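Local coordinates for chain length determinant protein (Shigella flexneri, PDB 4E2H) that probably regulates the chain length of the lipopolysaccharide O-antigen from the periplasmic side of the inner membrane, at residues R138-V143 with P207-T212; N132-L137 with Q214-I219; S55-A60 with Q108-K113. All coordinates share one frame; numbering follows the deposited sequence.

Contact 1: R138-V143 with P207-T212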
ATOM      1  N   ARG C 138      12.523  14.093   0.297  1.00 52.10           N
ATOM      2  CA  ARG C 138      12.796  15.478  -0.000  1.00 51.91           C
ATOM      3  C   ARG C 138      11.962  16.398   0.880  1.00 50.19           C
ATOM      4  O   ARG C 138      12.492  17.324   1.502  1.00 49.38           O
ATOM      5  CB  ARG C 138      12.521  15.776  -1.467  1.00 52.05           C
ATOM      6  CG  ARG C 138      12.645  17.242  -1.788  1.00 52.26           C
ATOM      7  CD  ARG C 138      12.466  17.520  -3.268  1.00 58.67           C
ATOM      8  NE  ARG C 138      11.889  16.382  -3.980  1.00 68.12           N
ATOM      9  CZ  ARG C 138      10.584  16.170  -4.151  1.00 64.77           C
ATOM     10  NH1 ARG C 138       9.686  17.023  -3.652  1.00 60.48           N
ATOM     11  NH2 ARG C 138      10.179  15.092  -4.816  1.00 56.19           N
ATOM     12  N   THR C 139      10.659  16.157   0.931  1.00 31.28           N
ATOM     13  CA  THR C 139       9.787  16.990   1.755  1.00 30.06           C
ATOM     14  C   THR C 139      10.222  17.034   3.219  1.00 33.72           C
ATOM     15  O   THR C 139      10.236  18.112   3.855  1.00 31.24           O
ATOM     16  CB  THR C 139       8.334  16.525   1.701  1.00 28.58           C
ATOM     17  OG1 THR C 139       7.762  16.907   0.437  1.00 33.87           O
ATOM     18  CG2 THR C 139       7.523  17.139   2.876  1.00 18.54           C
ATOM     19  N   GLN C 140      10.570  15.864   3.748  1.00 45.45           N
ATOM     20  CA  GLN C 140      10.969  15.737   5.141  1.00 46.57           C
ATOM     21  C   GLN C 140      12.376  16.290   5.340  1.00 46.99           C
ATOM     22  O   GLN C 140      12.751  16.688   6.443  1.00 44.79           O
ATOM     23  CB  GLN C 140      10.904  14.280   5.573  1.00 43.54           C
ATOM     24  CG  GLN C 140       9.644  13.946   6.305  1.00 46.20           C
ATOM     25  CD  GLN C 140       9.617  12.511   6.780  1.00 55.40           C
ATOM     26  OE1 GLN C 140      10.006  11.587   6.051  1.00 55.49           O
ATOM     27  NE2 GLN C 140       9.163  12.310   8.016  1.00 59.95           N
ATOM     28  N   GLU C 141      13.158  16.299   4.267  1.00 45.21           N
ATOM     29  CA  GLU C 141      14.462  16.930   4.294  1.00 47.11           C
ATOM     30  C   GLU C 141      14.293  18.439   4.478  1.00 47.50           C
ATOM     31  O   GLU C 141      14.940  19.062   5.320  1.00 44.29           O
ATOM     32  CB  GLU C 141      15.209  16.649   2.993  1.00 47.80           C
ATOM     33  CG  GLU C 141      16.403  15.742   3.148  1.00 50.79           C
ATOM     34  CD  GLU C 141      16.269  14.449   2.348  1.00 56.03           C
ATOM     35  OE1 GLU C 141      15.744  14.509   1.196  1.00 56.32           O
ATOM     36  OE2 GLU C 141      16.684  13.378   2.878  1.00 51.61           O
ATOM     37  N   VAL C 142      13.412  19.019   3.679  1.00 39.87           N
ATOM     38  CA  VAL C 142      13.180  20.460   3.705  1.00 36.89           C
ATOM     39  C   VAL C 142      12.654  20.932   5.060  1.00 38.55           C
ATOM     40  O   VAL C 142      13.127  21.934   5.606  1.00 43.68           O
ATOM     41  CB  VAL C 142      12.162  20.852   2.646  1.00 38.84           C
ATOM     42  CG1 VAL C 142      11.630  22.255   2.947  1.00 39.01           C
ATOM     43  CG2 VAL C 142      12.782  20.730   1.238  1.00 37.93           C
ATOM     44  N   VAL C 143      11.675  20.201   5.593  1.00 29.20           N
ATOM     45  CA  VAL C 143      11.106  20.492   6.899  1.00 27.75           C
ATOM     46  C   VAL C 143      12.163  20.561   7.990  1.00 32.86           C
ATOM     47  O   VAL C 143      12.087  21.434   8.855  1.00 29.81           O
ATOM     48  CB  VAL C 143      10.086  19.423   7.318  1.00 28.61           C
ATOM     49  CG1 VAL C 143       9.713  19.580   8.779  1.00 26.20           C
ATOM     50  CG2 VAL C 143       8.853  19.492   6.432  1.00 32.30           C
ATOM     51  N   PRO C 207      11.138   9.179  13.106  1.00 45.74           N
ATOM     52  CA  PRO C 207      11.517   7.780  12.885  1.00 48.01           C
ATOM     53  C   PRO C 207      11.014   7.328  11.521  1.00 49.55           C
ATOM     54  O   PRO C 207      11.668   6.514  10.861  1.00 48.31           O
ATOM     55  CB  PRO C 207      10.774   7.031  13.990  1.00 47.46           C
ATOM     56  CG  PRO C 207      10.478   8.107  15.040  1.00 51.07           C
ATOM     57  CD  PRO C 207      10.234   9.341  14.258  1.00 46.34           C
ATOM     58  N   ASN C 208       9.868   7.864  11.103  1.00 52.11           N
ATOM     59  CA  ASN C 208       9.340   7.582   9.781  1.00 50.50           C
ATOM     60  C   ASN C 208      10.320   7.925   8.674  1.00 52.14           C
ATOM     61  O   ASN C 208      10.248   7.379   7.569  1.00 56.74           O
ATOM     62  CB  ASN C 208       8.058   8.359   9.517  1.00 56.99           C
ATOM     63  CG  ASN C 208       7.651   8.303   8.049  1.00 59.76           C
ATOM     64  OD1 ASN C 208       7.965   9.210   7.265  1.00 51.00           O
ATOM     65  ND2 ASN C 208       6.976   7.211   7.662  1.00 59.88           N
ATOM     66  N   TYR C 209      11.212   8.861   8.952  1.00 42.42           N
ATOM     67  CA  TYR C 209      12.185   9.253   7.961  1.00 39.85           C
ATOM     68  C   TYR C 209      13.182   8.129   7.748  1.00 41.32           C
ATOM     69  O   TYR C 209      13.547   7.834   6.608  1.00 40.02           O
ATOM     70  CB  TYR C 209      12.916  10.510   8.385  1.00 38.85           C
ATOM     71  CG  TYR C 209      14.033  10.856   7.447  1.00 32.66           C
ATOM     72  CD1 TYR C 209      13.773  11.415   6.203  1.00 34.20           C
ATOM     73  CD2 TYR C 209      15.345  10.611   7.791  1.00 33.53           C
ATOM     74  CE1 TYR C 209      14.811  11.733   5.328  1.00 35.58           C
ATOM     75  CE2 TYR C 209      16.387  10.928   6.931  1.00 35.95           C
ATOM     76  CZ  TYR C 209      16.120  11.486   5.702  1.00 33.98           C
ATOM     77  OH  TYR C 209      17.169  11.800   4.850  1.00 35.04           O
ATOM     78  N   TYR C 210      13.638   7.502   8.831  1.00 45.98           N
ATOM     79  CA  TYR C 210      14.583   6.400   8.673  1.00 48.69           C
ATOM     80  C   TYR C 210      13.939   5.177   8.012  1.00 48.67           C
ATOM     81  O   TYR C 210      14.579   4.521   7.193  1.00 46.72           O
ATOM     82  CB  TYR C 210      15.267   6.041   9.997  1.00 47.97           C
ATOM     83  CG  TYR C 210      15.886   7.246  10.643  1.00 46.25           C
ATOM     84  CD1 TYR C 210      16.888   7.955   9.996  1.00 49.35           C
ATOM     85  CD2 TYR C 210      15.458   7.696  11.891  1.00 48.39           C
ATOM     86  CE1 TYR C 210      17.449   9.101  10.568  1.00 46.27           C
ATOM     87  CE2 TYR C 210      16.019   8.832  12.485  1.00 45.67           C
ATOM     88  CZ  TYR C 210      17.012   9.533  11.810  1.00 47.02           C
ATOM     89  OH  TYR C 210      17.582  10.659  12.367  1.00 47.99           O
ATOM     90  N   GLN C 211      12.683   4.877   8.353  1.00 55.64           N
ATOM     91  CA  GLN C 211      11.983   3.732   7.749  1.00 60.36           C
ATOM     92  C   GLN C 211      11.854   3.947   6.259  1.00 59.33           C
ATOM     93  O   GLN C 211      12.164   3.071   5.445  1.00 57.77           O
ATOM     94  CB  GLN C 211      10.572   3.568   8.312  1.00 57.87           C
ATOM     95  CG  GLN C 211      10.495   3.260   9.788  1.00 66.92           C
ATOM     96  CD  GLN C 211       9.061   3.211  10.273  1.00 73.55           C
ATOM     97  OE1 GLN C 211       8.134   3.073   9.469  1.00 70.46           O
ATOM     98  NE2 GLN C 211       8.865   3.344  11.591  1.00 72.74           N
ATOM     99  N   THR C 212      11.355   5.127   5.919  1.00 39.57           N
ATOM    100  CA  THR C 212      11.184   5.523   4.545  1.00 37.66           C
ATOM    101  C   THR C 212      12.511   5.378   3.796  1.00 39.33           C
ATOM    102  O   THR C 212      12.554   4.837   2.688  1.00 42.77           O
ATOM    103  CB  THR C 212      10.669   6.971   4.480  1.00 37.11           C
ATOM    104  OG1 THR C 212       9.243   6.984   4.670  1.00 36.30           O
ATOM    105  CG2 THR C 212      11.036   7.589   3.157  1.00 29.85           C
TER

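Contact 2: N132-L137 with Q214-I219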
ATOM      1  N   ASN C 132       6.960   8.176  -5.392  1.00 58.33           N
ATOM      2  CA  ASN C 132       6.198   8.336  -4.162  1.00 58.82           C
ATOM      3  C   ASN C 132       7.072   8.589  -2.940  1.00 58.72           C
ATOM      4  O   ASN C 132       6.721   9.387  -2.070  1.00 57.86           O
ATOM      5  CB  ASN C 132       5.289   7.133  -3.916  1.00 64.07           C
ATOM      6  CG  ASN C 132       3.884   7.355  -4.444  1.00 72.63           C
ATOM      7  OD1 ASN C 132       3.456   8.502  -4.635  1.00 70.61           O
ATOM      8  ND2 ASN C 132       3.154   6.259  -4.683  1.00 74.30           N
ATOM      9  N   LEU C 133       8.214   7.918  -2.877  1.00 38.35           N
ATOM     10  CA  LEU C 133       9.038   8.011  -1.680  1.00 38.20           C
ATOM     11  C   LEU C 133      10.055   9.162  -1.739  1.00 39.80           C
ATOM     12  O   LEU C 133      10.168   9.931  -0.785  1.00 34.56           O
ATOM     13  CB  LEU C 133       9.731   6.690  -1.382  1.00 35.69           C
ATOM     14  CG  LEU C 133       8.761   5.545  -1.064  1.00 41.43           C
ATOM     15  CD1 LEU C 133       9.503   4.350  -0.487  1.00 38.00           C
ATOM     16  CD2 LEU C 133       7.653   6.004  -0.116  1.00 40.25           C
ATOM     17  N   GLN C 134      10.803   9.267  -2.834  1.00 45.16           N
ATOM     18  CA  GLN C 134      11.748  10.360  -2.969  1.00 44.25           C
ATOM     19  C   GLN C 134      11.058  11.669  -2.577  1.00 46.41           C
ATOM     20  O   GLN C 134      11.614  12.442  -1.808  1.00 42.68           O
ATOM     21  CB  GLN C 134      12.376  10.380  -4.366  1.00 42.41           C
ATOM     22  CG  GLN C 134      13.371   9.228  -4.573  1.00 46.19           C
ATOM     23  CD  GLN C 134      13.678   8.955  -6.044  1.00 55.99           C
ATOM     24  OE1 GLN C 134      12.887   9.322  -6.935  1.00 57.33           O
ATOM     25  NE2 GLN C 134      14.833   8.313  -6.312  1.00 50.61           N
ATOM     26  N   ASP C 135       9.826  11.869  -3.037  1.00 52.39           N
ATOM     27  CA  ASP C 135       9.000  12.964  -2.536  1.00 52.19           C
ATOM     28  C   ASP C 135       9.077  13.055  -1.024  1.00 52.19           C
ATOM     29  O   ASP C 135       9.625  14.006  -0.470  1.00 57.37           O
ATOM     30  CB  ASP C 135       7.524  12.766  -2.892  1.00 53.08           C
ATOM     31  CG  ASP C 135       7.229  13.000  -4.364  1.00 62.38           C
ATOM     32  OD1 ASP C 135       8.190  13.101  -5.165  1.00 59.03           O
ATOM     33  OD2 ASP C 135       6.022  13.073  -4.721  1.00 65.41           O
ATOM     34  N   SER C 136       8.509  12.056  -0.360  1.00 39.21           N
ATOM     35  CA  SER C 136       8.327  12.114   1.075  1.00 37.96           C
ATOM     36  C   SER C 136       9.658  12.251   1.803  1.00 39.87           C
ATOM     37  O   SER C 136       9.692  12.637   2.972  1.00 38.95           O
ATOM     38  CB  SER C 136       7.580  10.890   1.580  1.00 33.93           C
ATOM     39  OG  SER C 136       7.912  10.656   2.942  1.00 36.12           O
ATOM     40  N   LEU C 137      10.754  11.915   1.133  1.00 43.81           N
ATOM     41  CA  LEU C 137      12.060  12.185   1.721  1.00 45.80           C
ATOM     42  C   LEU C 137      12.393  13.669   1.547  1.00 47.96           C
ATOM     43  O   LEU C 137      12.522  14.411   2.515  1.00 47.92           O
ATOM     44  CB  LEU C 137      13.153  11.335   1.083  1.00 46.80           C
ATOM     45  CG  LEU C 137      13.266   9.890   1.574  1.00 45.21           C
ATOM     46  CD1 LEU C 137      14.538   9.278   1.032  1.00 42.12           C
ATOM     47  CD2 LEU C 137      13.253   9.856   3.089  1.00 43.68           C
ATOM     48  N   GLN C 214      15.185   3.530   4.363  1.00 55.36           N
ATOM     49  CA  GLN C 214      15.556   2.137   4.185  1.00 59.47           C
ATOM     50  C   GLN C 214      14.647   1.531   3.132  1.00 60.74           C
ATOM     51  O   GLN C 214      15.081   0.714   2.321  1.00 62.20           O
ATOM     52  CB  GLN C 214      15.443   1.382   5.512  1.00 57.28           C
ATOM     53  CG  GLN C 214      15.731  -0.106   5.421  1.00 60.44           C
ATOM     54  CD  GLN C 214      17.118  -0.415   4.882  1.00 66.71           C
ATOM     55  OE1 GLN C 214      17.280  -0.770   3.711  1.00 68.34           O
ATOM     56  NE2 GLN C 214      18.127  -0.290   5.739  1.00 65.46           N
ATOM     57  N   ASN C 215      13.388   1.958   3.129  1.00 46.84           N
ATOM     58  CA  ASN C 215      12.419   1.427   2.184  1.00 46.30           C
ATOM     59  C   ASN C 215      12.824   1.721   0.756  1.00 46.07           C
ATOM     60  O   ASN C 215      12.566   0.929  -0.147  1.00 46.94           O
ATOM     61  CB  ASN C 215      11.032   1.980   2.458  1.00 45.97           C
ATOM     62  CG  ASN C 215       9.941   1.121   1.859  1.00 53.17           C
ATOM     63  OD1 ASN C 215      10.204   0.255   1.011  1.00 49.18           O
ATOM     64  ND2 ASN C 215       8.699   1.352   2.296  1.00 51.88           N
ATOM     65  N   LEU C 216      13.473   2.862   0.554  1.00 54.08           N
ATOM     66  CA  LEU C 216      13.950   3.216  -0.773  1.00 54.68           C
ATOM     67  C   LEU C 216      15.143   2.341  -1.102  1.00 53.77           C
ATOM     68  O   LEU C 216      15.282   1.881  -2.233  1.00 54.18           O
ATOM     69  CB  LEU C 216      14.324   4.696  -0.852  1.00 56.77           C
ATOM     70  CG  LEU C 216      14.504   5.304  -2.251  1.00 62.09           C
ATOM     71  CD1 LEU C 216      13.573   6.487  -2.462  1.00 54.72           C
ATOM     72  CD2 LEU C 216      15.950   5.725  -2.484  1.00 61.55           C
ATOM     73  N   LEU C 217      15.995   2.103  -0.106  1.00 43.29           N
ATOM     74  CA  LEU C 217      17.142   1.204  -0.274  1.00 47.63           C
ATOM     75  C   LEU C 217      16.662  -0.168  -0.760  1.00 53.43           C
ATOM     76  O   LEU C 217      17.203  -0.741  -1.715  1.00 51.08           O
ATOM     77  CB  LEU C 217      17.874   1.023   1.056  1.00 48.20           C
ATOM     78  CG  LEU C 217      19.294   1.579   1.240  1.00 53.79           C
ATOM     79  CD1 LEU C 217      19.414   3.023   0.738  1.00 40.74           C
ATOM     80  CD2 LEU C 217      19.722   1.475   2.713  1.00 48.35           C
ATOM     81  N   ASP C 218      15.641  -0.684  -0.079  1.00 59.35           N
ATOM     82  CA  ASP C 218      15.055  -1.972  -0.401  1.00 61.18           C
ATOM     83  C   ASP C 218      14.531  -2.026  -1.833  1.00 61.64           C
ATOM     84  O   ASP C 218      14.810  -2.983  -2.557  1.00 64.35           O
ATOM     85  CB  ASP C 218      13.957  -2.332   0.609  1.00 62.99           C
ATOM     86  CG  ASP C 218      14.523  -2.654   1.997  1.00 67.03           C
ATOM     87  OD1 ASP C 218      15.756  -2.903   2.105  1.00 63.30           O
ATOM     88  OD2 ASP C 218      13.733  -2.671   2.972  1.00 66.31           O
ATOM     89  N   ILE C 219      13.795  -1.001  -2.250  1.00 49.82           N
ATOM     90  CA  ILE C 219      13.257  -0.988  -3.607  1.00 50.77           C
ATOM     91  C   ILE C 219      14.297  -1.327  -4.673  1.00 56.35           C
ATOM     92  O   ILE C 219      14.013  -2.120  -5.585  1.00 57.36           O
ATOM     93  CB  ILE C 219      12.582   0.338  -3.964  1.00 47.71           C
ATOM     94  CG1 ILE C 219      11.248   0.462  -3.235  1.00 45.48           C
ATOM     95  CG2 ILE C 219      12.333   0.409  -5.451  1.00 47.58           C
ATOM     96  CD1 ILE C 219      10.263   1.363  -3.947  1.00 45.26           C
TER

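Contact 3: S55-A60 with Q108-K113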
ATOM      1  N   SER C  55      -6.556 -15.121 -17.728  1.00 35.30           N
ATOM      2  CA  SER C  55      -7.803 -15.367 -18.440  1.00 34.20           C
ATOM      3  C   SER C  55      -8.085 -14.254 -19.448  1.00 37.55           C
ATOM      4  O   SER C  55      -8.753 -14.465 -20.453  1.00 37.71           O
ATOM      5  CB  SER C  55      -8.964 -15.445 -17.465  1.00 33.05           C
ATOM      6  OG  SER C  55      -9.336 -14.153 -17.036  1.00 36.57           O
ATOM      7  N   SER C  56      -7.593 -13.052 -19.194  1.00 46.51           N
ATOM      8  CA  SER C  56      -7.915 -11.984 -20.125  1.00 48.01           C
ATOM      9  C   SER C  56      -7.093 -12.182 -21.397  1.00 47.36           C
ATOM     10  O   SER C  56      -7.633 -12.174 -22.491  1.00 47.14           O
ATOM     11  CB  SER C  56      -7.738 -10.589 -19.500  1.00 48.31           C
ATOM     12  OG  SER C  56      -6.401 -10.116 -19.606  1.00 51.54           O
ATOM     13  N   ALA C  57      -5.791 -12.390 -21.257  1.00 39.09           N
ATOM     14  CA  ALA C  57      -4.968 -12.628 -22.431  1.00 41.51           C
ATOM     15  C   ALA C  57      -5.481 -13.889 -23.129  1.00 42.09           C
ATOM     16  O   ALA C  57      -5.296 -14.074 -24.338  1.00 40.44           O
ATOM     17  CB  ALA C  57      -3.508 -12.776 -22.043  1.00 39.55           C
ATOM     18  N   PHE C  58      -6.138 -14.754 -22.369  1.00 46.01           N
ATOM     19  CA  PHE C  58      -6.659 -15.983 -22.951  1.00 49.29           C
ATOM     20  C   PHE C  58      -7.919 -15.719 -23.790  1.00 53.01           C
ATOM     21  O   PHE C  58      -8.098 -16.286 -24.873  1.00 53.77           O
ATOM     22  CB  PHE C  58      -6.944 -17.009 -21.869  1.00 46.51           C
ATOM     23  CG  PHE C  58      -6.976 -18.414 -22.373  1.00 51.31           C
ATOM     24  CD1 PHE C  58      -5.806 -19.144 -22.473  1.00 48.51           C
ATOM     25  CD2 PHE C  58      -8.175 -19.008 -22.747  1.00 50.23           C
ATOM     26  CE1 PHE C  58      -5.824 -20.436 -22.931  1.00 51.41           C
ATOM     27  CE2 PHE C  58      -8.203 -20.316 -23.207  1.00 51.56           C
ATOM     28  CZ  PHE C  58      -7.025 -21.029 -23.300  1.00 52.44           C
ATOM     29  N   SER C  59      -8.789 -14.854 -23.284  1.00 56.94           N
ATOM     30  CA  SER C  59      -9.959 -14.425 -24.036  1.00 56.99           C
ATOM     31  C   SER C  59      -9.539 -13.779 -25.344  1.00 58.97           C
ATOM     32  O   SER C  59     -10.248 -13.862 -26.341  1.00 64.45           O
ATOM     33  CB  SER C  59     -10.771 -13.407 -23.226  1.00 60.23           C
ATOM     34  OG  SER C  59     -11.072 -13.893 -21.928  1.00 64.96           O
ATOM     35  N   ALA C  60      -8.402 -13.096 -25.337  1.00 50.85           N
ATOM     36  CA  ALA C  60      -7.935 -12.456 -26.551  1.00 50.64           C
ATOM     37  C   ALA C  60      -7.473 -13.528 -27.529  1.00 49.33           C
ATOM     38  O   ALA C  60      -7.751 -13.442 -28.721  1.00 50.80           O
ATOM     39  CB  ALA C  60      -6.827 -11.478 -26.253  1.00 48.34           C
ATOM     40  N   GLN C 108       0.831 -22.086 -22.582  1.00 49.72           N
ATOM     41  CA  GLN C 108       2.210 -21.669 -22.390  1.00 49.17           C
ATOM     42  C   GLN C 108       2.500 -20.433 -23.245  1.00 51.66           C
ATOM     43  O   GLN C 108       3.474 -19.723 -23.009  1.00 51.99           O
ATOM     44  CB  GLN C 108       3.171 -22.807 -22.729  1.00 48.74           C
ATOM     45  CG  GLN C 108       4.638 -22.521 -22.424  1.00 49.75           C
ATOM     46  CD  GLN C 108       4.897 -22.222 -20.949  1.00 59.56           C
ATOM     47  OE1 GLN C 108       4.342 -22.884 -20.055  1.00 57.50           O
ATOM     48  NE2 GLN C 108       5.752 -21.219 -20.684  1.00 58.49           N
ATOM     49  N   GLN C 109       1.640 -20.166 -24.223  1.00 46.88           N
ATOM     50  CA  GLN C 109       1.842 -19.030 -25.102  1.00 44.84           C
ATOM     51  C   GLN C 109       1.297 -17.784 -24.420  1.00 53.57           C
ATOM     52  O   GLN C 109       1.832 -16.675 -24.568  1.00 50.64           O
ATOM     53  CB  GLN C 109       1.146 -19.254 -26.444  1.00 48.44           C
ATOM     54  CG  GLN C 109       1.043 -18.003 -27.317  1.00 46.93           C
ATOM     55  CD  GLN C 109       0.265 -18.259 -28.597  1.00 48.06           C
ATOM     56  OE1 GLN C 109       0.707 -19.021 -29.459  1.00 50.06           O
ATOM     57  NE2 GLN C 109      -0.909 -17.645 -28.719  1.00 45.92           N
ATOM     58  N   VAL C 110       0.224 -17.975 -23.666  1.00 61.86           N
ATOM     59  CA  VAL C 110      -0.333 -16.884 -22.897  1.00 55.88           C
ATOM     60  C   VAL C 110       0.469 -16.704 -21.613  1.00 61.54           C
ATOM     61  O   VAL C 110       0.721 -15.573 -21.196  1.00 61.40           O
ATOM     62  CB  VAL C 110      -1.823 -17.106 -22.598  1.00 57.97           C
ATOM     63  CG1 VAL C 110      -2.335 -16.058 -21.627  1.00 55.43           C
ATOM     64  CG2 VAL C 110      -2.630 -17.069 -23.890  1.00 55.14           C
ATOM     65  N   ASP C 111       0.900 -17.805 -21.000  1.00 56.23           N
ATOM     66  CA  ASP C 111       1.701 -17.699 -19.787  1.00 54.61           C
ATOM     67  C   ASP C 111       3.017 -16.991 -20.060  1.00 59.78           C
ATOM     68  O   ASP C 111       3.687 -16.535 -19.139  1.00 61.03           O
ATOM     69  CB  ASP C 111       1.965 -19.061 -19.167  1.00 56.21           C
ATOM     70  CG  ASP C 111       2.917 -18.989 -17.977  1.00 62.57           C
ATOM     71  OD1 ASP C 111       2.824 -18.021 -17.188  1.00 63.57           O
ATOM     72  OD2 ASP C 111       3.770 -19.901 -17.829  1.00 64.54           O
ATOM     73  N   ASP C 112       3.403 -16.901 -21.324  1.00 59.15           N
ATOM     74  CA  ASP C 112       4.600 -16.149 -21.668  1.00 56.59           C
ATOM     75  C   ASP C 112       4.250 -14.700 -21.949  1.00 57.32           C
ATOM     76  O   ASP C 112       4.982 -13.798 -21.562  1.00 57.20           O
ATOM     77  CB  ASP C 112       5.307 -16.775 -22.865  1.00 55.49           C
ATOM     78  CG  ASP C 112       6.157 -17.959 -22.471  1.00 63.85           C
ATOM     79  OD1 ASP C 112       6.163 -18.319 -21.268  1.00 67.12           O
ATOM     80  OD2 ASP C 112       6.812 -18.540 -23.365  1.00 67.14           O
ATOM     81  N   LYS C 113       3.124 -14.478 -22.620  1.00 47.97           N
ATOM     82  CA  LYS C 113       2.700 -13.120 -22.914  1.00 47.51           C
ATOM     83  C   LYS C 113       2.505 -12.335 -21.606  1.00 48.79           C
ATOM     84  O   LYS C 113       3.062 -11.253 -21.421  1.00 47.62           O
ATOM     85  CB  LYS C 113       1.431 -13.109 -23.759  1.00 44.89           C
ATOM     86  CG  LYS C 113       0.885 -11.712 -24.032  1.00 49.35           C
ATOM     87  CD  LYS C 113      -0.194 -11.721 -25.119  1.00 50.70           C
ATOM     88  CE  LYS C 113      -0.664 -10.288 -25.412  1.00 61.89           C
ATOM     89  NZ  LYS C 113      -1.955 -10.201 -26.199  1.00 64.78           N
TER

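Contact 1: R138-V143 with P207-T212
This is an antiparallel helix-helix contact built on Tyr209 of the short helix 207-219 against Gln140 and Glu141 of the long one, and it sits in the second half of the long helix 97-164. The partner is the first half of the short helix, which folds back along it. The two short axes pass 10.8 Å apart, with an angle of 145° between their directions. Gln140 and Tyr209 are the residues whose backbones come nearest.

Tyr209 makes the polar link. A chi1 of 174° carries its ring across to the long helix. There OH donates a hydrogen bond to Glu141 OE2, 2.6 Å away. The hydroxyl approaches OE2 almost in line with the bond from CD. Glu141 OE2 lies at the ring edge, close to the ring plane, while the carboxylate itself is turned 88° to the ring. The bend of the Glu141 chain at chi2 brings the acid to the phenol, although its CB does not point at the other helix. The bond satisfies the phenol of a buried residue.

Gln140 supplies much of the packing. It runs past Tyr209 in the opposite direction, its chain extended beyond CG. Its CB lies 4.1 Å from Tyr209 CD1. The end of Gln140 also lies beside the side chain of Asn208, with the two chains set crosswise. On the short helix, Thr212 OG1 gives a weak bond to the backbone Asn208 O at 3.1 Å.

Around this pair, Phe205 stacks on the Tyr209 ring. Tyr210 and Gln211 pack on Glu146 and Val143 of the second subunit, while Val142 and Val143 meet Gln214 and Gln211 of the third, so helices 97-164 and 207-219 also meet across the subunit boundaries.

Contact 2: N132-L137 with Q214-I219
An antiparallel helix pair continues here, formed by Leu133 and Gln134 of helix 97-164 with Asn215 and Leu216 near the end of helix 207-219. The short axes lie 10.2 Å apart, and their directions differ by 153°. Leu133 and Leu216 face each other, and the meeting is essentially apolar.

One methyl of Leu216, CD1, does most of the touching. It lies 4.0 Å from Leu133 CB and 3.5 Å from Gln134 CG. A chi1 of -165° swings Leu216 CG away from its own N and over to the long helix. The branch runs roughly perpendicular to the extended Gln134 chain, so the aliphatic part of the glutamine completes the apolar surface. Leu133 sends its CD1 to Asn215, one residue before Leu216. This methyl rests against the Asn215 side chain, 4.0 Å from CG.

Val34 of helix 26-35 packs on Asn215 and Ile219. Asp218 forms a salt bridge with Arg138 of the second subunit. Such a short helix packed antiparallel on one long helix, with further packing between subunits, is consistent with the extended helical part of Wzz-family chain length regulators.

Contact 3: S55-A60 with Q108-K113
Val110 points its two methyls at neighbouring residues of helix 43-65, one at Ala57 and the other at Phe58. With chi1 at 172°, Val110 turns CG1 to Ala57, and this methyl comes to 3.5 Å from Ala57 CB. CG2, the other branch, lies 4.0 Å from Phe58 CD1. The phenyl side chain stands nearly square to the valine, and the methyl approaches the ring obliquely. CG2 is also 4.0 Å from the backbone Ala57 O. The valine thus straddles the Ala57-Phe58 step of the opposing helix. The small Ala57 side chain lets the backbones come close, with the two CA atoms of Ala57 and Val110 6.3 Å apart.

All three touching residues are buried. They join helix 43-65 to the early part of the long helix 97-164, in the alpha/beta part of the periplasmic domain that holds its antiparallel sheet. Phe58 extends the packing to that sheet: its side chain also touches Leu74 and Ile76 of strand 74-78, and Val89 of strand 87-92. Ile107 of the long helix adds to its surroundings.

Within helix 43-65, Ser59 OG donates to Ser55 O at 2.8 Å. The backbone Ser59 N bonds the same oxygen, and the two donors arrive from opposite faces of the carbonyl plane. Farther round this helix, Ser59 packs on Val80 of the third subunit, and Ala60 on its Val235.

Contacts 1 and 2 are successive parts of one antiparallel helix pair, 97-164 with 207-219, and their centres are 9 Å apart. They join through Leu137, whose CD2 lies 3.2 Å from Thr212 CG2 and 3.3 Å from Tyr209 CE1. Both approaches are tight, and perhaps partly a model effect. In sequence, the loop that contact 2 closes encloses contact 1. Contact 3 uses the same long helix much nearer its start. Its centre is 34 Å from that of contact 2 and 42 Å from that of contact 1, and its nearest atoms stay about 21 Å from contact 2. The long helix thus spans the distance between the sheet region and the paired helices. All three contacts touch the third subunit.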